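Local coordinates for phosphate-binding protein PstS 2 (Streptococcus pneumoniae, PDB 4H1X), which probably serves as the solute-binding lipoprotein of the PstSACB ABC transporter, capturing phosphate outside the membrane for import, at residues A[137-142]-A[228-233]; A[104-109]-A[164-169]. All coordinates share one frame; numbering follows the deposited sequence. Where two conformers were deposited one is given.

Interaction 1 (A[137-142]-A[228-233]); sequences NKFIEA and ALDGIA
Phe139 meets Ala228, Leu229 and Asp230 just after the chain has left helix 128-136. One residue earlier, Lys138 has positive phi and is the C-prime residue of a Schellman motif, with Phe139 N bonded to Val134 O and Lys138 N to Thr135 O; this turns the chain out of the helix and toward strand 223-236. The ring of Phe139 presents its edge to Asp230: OD1 lies near the ring plane, 3.5 Å from CE1, and ring and carboxylate planes are 62° apart. Having CG anti to the carbonyl carbon swings the ring to the side of the strand where Asp230 lies, and the two side chains cross at a slant, while CB of Phe139 rests 3.9 Å from CB of Ala228. The main polar partner of this carboxylate is Arg104, which forms a salt bridge with OD2; a water lies 3.3 Å from Asp230 OD1, its proton assignment unsettled.

Ile140 fixes the backbone register. Its N donates to Leu229 O (3.1 Å) and its O accepts from Leu229 N (2.8 Å), N-H...O angles of 164° and 160° showing two nearly straight bonds, each donor lying in the carbonyl plane. The same Ile140 O also receives a CA-H...O contact from Ala228 at 3.4 Å. CB of Ile140 and CB of Leu229 are 4.2 Å apart, and both side chains reach Val95 of helix 92-96. Two residues on, Ala142 turns its methyl (CB) back onto Leu229, 4.0 Å from CG of Leu229.

Reciprocal N-H...O bonds between one residue pair define a hydrogen-bonded antiparallel bridge. As it stands alone, with no second bridge beside it, the segment after the helix is fastened at one point to a strand of the mixed sheet in this periplasmic-binding-protein fold.

Interaction 2 (A[104-109]-A[164-169]); sequences RPFNIV and TSVSSL
Phe106 fills the tight part of this contact, its ring lying against the first turns of helix 164-180. Over one face comes CG2 of Val166, a CH-pi contact with the methyl 4.1 Å from the ring centroid and 21° off the normal; the methyl sits nearer the rim, and CG of Phe106 is its closest ring atom at 3.8 Å. CD2 of Leu169 meets the ring at its edge, 4.1 Å from CD2 of Phe106. Ser165 O approaches CE2 of Phe106 obliquely, at 3.3 Å. The CG of Phe106 sits beside the backbone N, which leans the ring from the strand toward the helix, and Phe139 adds a further aromatic neighbour.

Strand 104-109 and helix 164-169 cross at -77° with their axes 9.0 Å apart. This is helix-on-sheet packing of an alpha/beta binding-protein fold, and the helix follows directly on strand 155-162 of the same mixed sheet.

The other end is polar and more sparsely joined. Arg104 extends from CG to NE, which brings its guanidinium to Ser165: NH1 donates to OG over 3.0 Å, but the 139° N-H...O angle and the tilt of OG out of the guanidinium plane describe a bent bond. CE1 of Phe106 lies 3.6 Å above one guanidinium face, and the salt bridge from NE to Asp230 steadies the group. Here the helix start borders a bound citrate, probably from the crystallisation liquor, which may mark a pocket: Thr164 OG1 bonds to it and Ser165 OG does so weakly.

Along the chain the segments alternate, 104-109, 137-142, 164-169, then 228-233, so interactions 1 and 2 interlock rather than nest. Their centres lie 10 Å apart, each about 7 Å from the centre of the chain. Strands 103-110 and 223-236, neighbours in the mixed sheet, carry one segment each and join the contacts directly: Ala228 O is 2.8 Å from Phe106 N, a probable hydrogen bond, and Phe139 CE1 packs 3.5 Å from Phe106 CE2. Leu169 of interaction 2 also touches Phe139 and Ala228 of interaction 1. The connection following helix 128-136 and the start of helix 164-180 thus share one mostly apolar layer against this strand pair, close to the bound citrate.

Interaction 1 (A[137-142]-A[228-233])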
loop_
_atom_site.group_PDB
_atom_site.type_symbol
_atom_site.label_atom_id
_atom_site.label_comp_id
_atom_site.label_asym_id
_atom_site.label_seq_id
_atom_site.Cartn_x
_atom_site.Cartn_y
_atom_site.Cartn_z
ATOM N N ASN A 137 4.103 -0.237 12.561
ATOM C CA ASN A 137 2.939 0.295 11.853
ATOM C C ASN A 137 2.299 -0.759 10.926
ATOM O O ASN A 137 1.449 -0.429 10.081
ATOM C CB ASN A 137 3.281 1.584 11.139
ATOM C CG ASN A 137 3.297 2.706 12.150
ATOM O OD1 ASN A 137 2.250 3.108 12.658
ATOM N ND2 ASN A 137 4.482 3.137 12.573
ATOM N N LYS A 138 2.675 -2.032 11.150
ATOM C CA LYS A 138 2.088 -3.249 10.569
ATOM C C LYS A 138 2.307 -3.409 9.034
ATOM O O LYS A 138 1.585 -4.164 8.389
ATOM C CB LYS A 138 0.573 -3.348 10.914
ATOM C CG LYS A 138 0.255 -3.261 12.427
ATOM C CD LYS A 138 0.638 -4.520 13.172
ATOM C CE LYS A 138 -0.092 -4.651 14.485
ATOM N NZ LYS A 138 -0.162 -6.066 14.938
ATOM N N PHE A 139 3.361 -2.799 8.492
ATOM C CA PHE A 139 3.774 -3.038 7.108
ATOM C C PHE A 139 4.867 -4.102 7.124
ATOM O O PHE A 139 5.415 -4.411 8.182
ATOM C CB PHE A 139 4.273 -1.747 6.438
ATOM C CG PHE A 139 3.158 -0.759 6.219
ATOM C CD1 PHE A 139 2.293 -0.891 5.134
ATOM C CD2 PHE A 139 2.976 0.311 7.090
ATOM C CE1 PHE A 139 1.232 0.005 4.952
ATOM C CE2 PHE A 139 1.928 1.213 6.905
ATOM C CZ PHE A 139 1.070 1.061 5.829
ATOM N N ILE A 140 5.192 -4.657 5.962
ATOM C CA ILE A 140 6.244 -5.666 5.874
ATOM C C ILE A 140 7.576 -5.019 5.433
ATOM O O ILE A 140 7.602 -4.225 4.491
ATOM C CB ILE A 140 5.775 -6.797 4.939
ATOM C CG1 ILE A 140 4.617 -7.570 5.626
ATOM C CG2 ILE A 140 6.932 -7.728 4.560
ATOM C CD1 ILE A 140 3.630 -8.235 4.708
ATOM N N GLU A 141 8.661 -5.353 6.158
ATOM C CA GLU A 141 10.015 -4.857 5.910
ATOM C C GLU A 141 10.720 -5.785 4.901
ATOM O O GLU A 141 11.026 -6.933 5.225
ATOM C CB GLU A 141 10.775 -4.743 7.259
ATOM C CG GLU A 141 12.199 -4.216 7.171
ATOM C CD GLU A 141 12.321 -2.903 6.424
ATOM O OE1 GLU A 141 11.953 -1.846 6.991
ATOM O OE2 GLU A 141 12.745 -2.943 5.248
ATOM N N ALA A 142 10.969 -5.275 3.678
ATOM C CA ALA A 142 11.633 -6.013 2.585
ATOM C C ALA A 142 13.142 -6.185 2.816
ATOM O O ALA A 142 13.720 -7.188 2.383
ATOM C CB ALA A 142 11.404 -5.298 1.260
ATOM N N ALA A 228 8.829 -0.291 2.371
ATOM C CA ALA A 228 7.828 -1.205 2.918
ATOM C C ALA A 228 7.116 -1.940 1.810
ATOM O O ALA A 228 7.050 -1.446 0.671
ATOM C CB ALA A 228 6.795 -0.433 3.743
ATOM N N LEU A 229 6.537 -3.092 2.159
ATOM C CA LEU A 229 5.659 -3.851 1.274
ATOM C C LEU A 229 4.293 -3.824 1.898
ATOM O O LEU A 229 4.144 -4.042 3.110
ATOM C CB LEU A 229 6.135 -5.291 1.030
ATOM C CG LEU A 229 7.517 -5.460 0.401
ATOM C CD1 LEU A 229 7.830 -6.937 0.248
ATOM C CD2 LEU A 229 7.606 -4.762 -0.944
ATOM N N ASP A 230 3.308 -3.466 1.095
ATOM C CA ASP A 230 1.947 -3.368 1.570
ATOM C C ASP A 230 1.144 -4.476 0.938
ATOM O O ASP A 230 0.891 -4.429 -0.262
ATOM C CB ASP A 230 1.363 -1.984 1.226
ATOM C CG ASP A 230 -0.097 -1.818 1.613
ATOM O OD1 ASP A 230 -0.452 -2.151 2.781
ATOM O OD2 ASP A 230 -0.891 -1.390 0.748
ATOM N N GLY A 231 0.807 -5.489 1.729
ATOM C CA GLY A 231 -0.005 -6.586 1.228
ATOM C C GLY A 231 -1.472 -6.212 1.375
ATOM O O GLY A 231 -1.830 -5.349 2.198
ATOM N N ILE A 232 -2.320 -6.820 0.552
ATOM C CA ILE A 232 -3.766 -6.629 0.597
ATOM C C ILE A 232 -4.395 -7.999 0.877
ATOM O O ILE A 232 -4.084 -8.973 0.191
ATOM C CB ILE A 232 -4.313 -5.969 -0.693
ATOM C CG1 ILE A 232 -3.776 -4.519 -0.864
ATOM C CG2 ILE A 232 -5.858 -6.004 -0.725
ATOM C CD1 ILE A 232 -3.935 -3.944 -2.274
ATOM N N ALA A 233 -5.219 -8.078 1.911
ATOM C CA ALA A 233 -5.946 -9.290 2.275
ATOM C C ALA A 233 -7.362 -9.183 1.745
ATOM O O ALA A 233 -7.994 -8.116 1.876
ATOM C CB ALA A 233 -5.976 -9.457 3.798
HETATM O O HOH W 1 -0.247 -3.606 5.688
#

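Interaction 2 (A[104-109]-A[164-169])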
loop_
_atom_site.group_PDB
_atom_site.type_symbol
_atom_site.label_atom_id
_atom_site.label_comp_id
_atom_site.label_asym_id
_atom_site.label_seq_id
_atom_site.Cartn_x
_atom_site.Cartn_y
_atom_site.Cartn_z
ATOM N N ARG A 104 1.996 -4.473 -3.050
ATOM C CA ARG A 104 2.611 -3.381 -3.771
ATOM C C ARG A 104 3.724 -2.803 -2.923
ATOM O O ARG A 104 3.636 -2.813 -1.683
ATOM C CB ARG A 104 1.580 -2.291 -4.129
ATOM C CG ARG A 104 0.823 -1.778 -2.906
ATOM C CD ARG A 104 0.006 -0.555 -3.189
ATOM N NE ARG A 104 -0.761 -0.173 -2.007
ATOM C CZ ARG A 104 -1.429 0.963 -1.886
ATOM N NH1 ARG A 104 -1.432 1.848 -2.876
ATOM N NH2 ARG A 104 -2.076 1.241 -0.766
ATOM N N PRO A 105 4.754 -2.244 -3.575
ATOM C CA PRO A 105 5.820 -1.610 -2.798
ATOM C C PRO A 105 5.461 -0.180 -2.428
ATOM O O PRO A 105 4.716 0.496 -3.169
ATOM C CB PRO A 105 7.002 -1.628 -3.772
ATOM C CG PRO A 105 6.355 -1.481 -5.143
ATOM C CD PRO A 105 5.010 -2.172 -5.036
ATOM N N PHE A 106 6.007 0.291 -1.296
ATOM C CA PHE A 106 5.994 1.699 -0.945
ATOM C C PHE A 106 7.406 2.180 -1.212
ATOM O O PHE A 106 8.335 1.853 -0.454
ATOM C CB PHE A 106 5.568 1.966 0.493
ATOM C CG PHE A 106 4.098 1.852 0.827
ATOM C CD1 PHE A 106 3.171 1.460 -0.141
ATOM C CD2 PHE A 106 3.628 2.221 2.085
ATOM C CE1 PHE A 106 1.799 1.418 0.155
ATOM C CE2 PHE A 106 2.256 2.173 2.379
ATOM C CZ PHE A 106 1.357 1.744 1.420
ATOM N N ASN A 107 7.587 2.792 -2.383
ATOM C CA ASN A 107 8.875 3.306 -2.802
ATOM C C ASN A 107 9.045 4.769 -2.446
ATOM O O ASN A 107 8.104 5.562 -2.552
ATOM C CB ASN A 107 9.022 3.170 -4.330
ATOM C CG ASN A 107 9.277 1.758 -4.773
ATOM O OD1 ASN A 107 10.076 1.035 -4.180
ATOM N ND2 ASN A 107 8.601 1.333 -5.812
ATOM N N ILE A 108 10.274 5.110 -2.106
ATOM C CA ILE A 108 10.775 6.476 -1.995
ATOM C C ILE A 108 11.730 6.640 -3.189
ATOM O O ILE A 108 12.371 5.659 -3.623
ATOM C CB ILE A 108 11.437 6.816 -0.642
ATOM C CG1 ILE A 108 12.645 5.876 -0.341
ATOM C CG2 ILE A 108 10.388 6.830 0.470
ATOM C CD1 ILE A 108 13.530 6.296 0.753
ATOM N N VAL A 109 11.752 7.832 -3.777
ATOM C CA VAL A 109 12.579 8.107 -4.941
ATOM C C VAL A 109 13.346 9.393 -4.681
ATOM O O VAL A 109 12.828 10.281 -4.011
ATOM C CB VAL A 109 11.789 8.175 -6.279
ATOM C CG1 VAL A 109 10.970 6.906 -6.514
ATOM C CG2 VAL A 109 10.876 9.394 -6.338
ATOM N N THR A 164 -0.620 9.185 -1.807
ATOM C CA THR A 164 -1.410 9.320 -0.580
ATOM C C THR A 164 -1.249 8.054 0.269
ATOM O O THR A 164 -1.311 8.111 1.497
ATOM C CB THR A 164 -2.891 9.557 -0.916
ATOM O OG1 THR A 164 -3.407 8.437 -1.646
ATOM C CG2 THR A 164 -3.126 10.858 -1.680
ATOM N N SER A 165 -1.061 6.893 -0.404
ATOM C CA SER A 165 -0.938 5.610 0.301
ATOM C C SER A 165 0.299 5.545 1.195
ATOM O O SER A 165 0.283 4.847 2.215
ATOM C CB SER A 165 -0.886 4.450 -0.693
ATOM O OG SER A 165 -2.119 4.353 -1.389
ATOM N N VAL A 166 1.372 6.252 0.811
ATOM C CA VAL A 166 2.617 6.210 1.594
ATOM C C VAL A 166 2.651 7.308 2.665
ATOM O O VAL A 166 3.475 7.221 3.580
ATOM C CB VAL A 166 3.842 6.335 0.648
ATOM C CG1 VAL A 166 5.163 6.053 1.393
ATOM C CG2 VAL A 166 3.697 5.419 -0.564
ATOM N N SER A 167 1.768 8.320 2.558
ATOM C CA SER A 167 1.745 9.491 3.450
ATOM C C SER A 167 1.696 9.166 4.940
ATOM O O SER A 167 2.473 9.748 5.702
ATOM C CB SER A 167 0.578 10.404 3.099
ATOM O OG SER A 167 0.750 10.893 1.782
ATOM N N SER A 168 0.778 8.267 5.370
ATOM C CA SER A 168 0.639 7.943 6.792
ATOM C C SER A 168 1.937 7.373 7.345
ATOM O O SER A 168 2.400 7.848 8.379
ATOM C CB SER A 168 -0.521 6.984 7.046
ATOM O OG SER A 168 -0.662 6.834 8.448
ATOM N N LEU A 169 2.539 6.407 6.626
ATOM C CA LEU A 169 3.791 5.789 7.041
ATOM C C LEU A 169 4.933 6.820 7.058
ATOM O O LEU A 169 5.740 6.822 8.000
ATOM C CB LEU A 169 4.153 4.606 6.141
ATOM C CG LEU A 169 5.503 3.930 6.493
ATOM C CD1 LEU A 169 5.519 3.402 7.953
ATOM C CD2 LEU A 169 5.829 2.825 5.512
#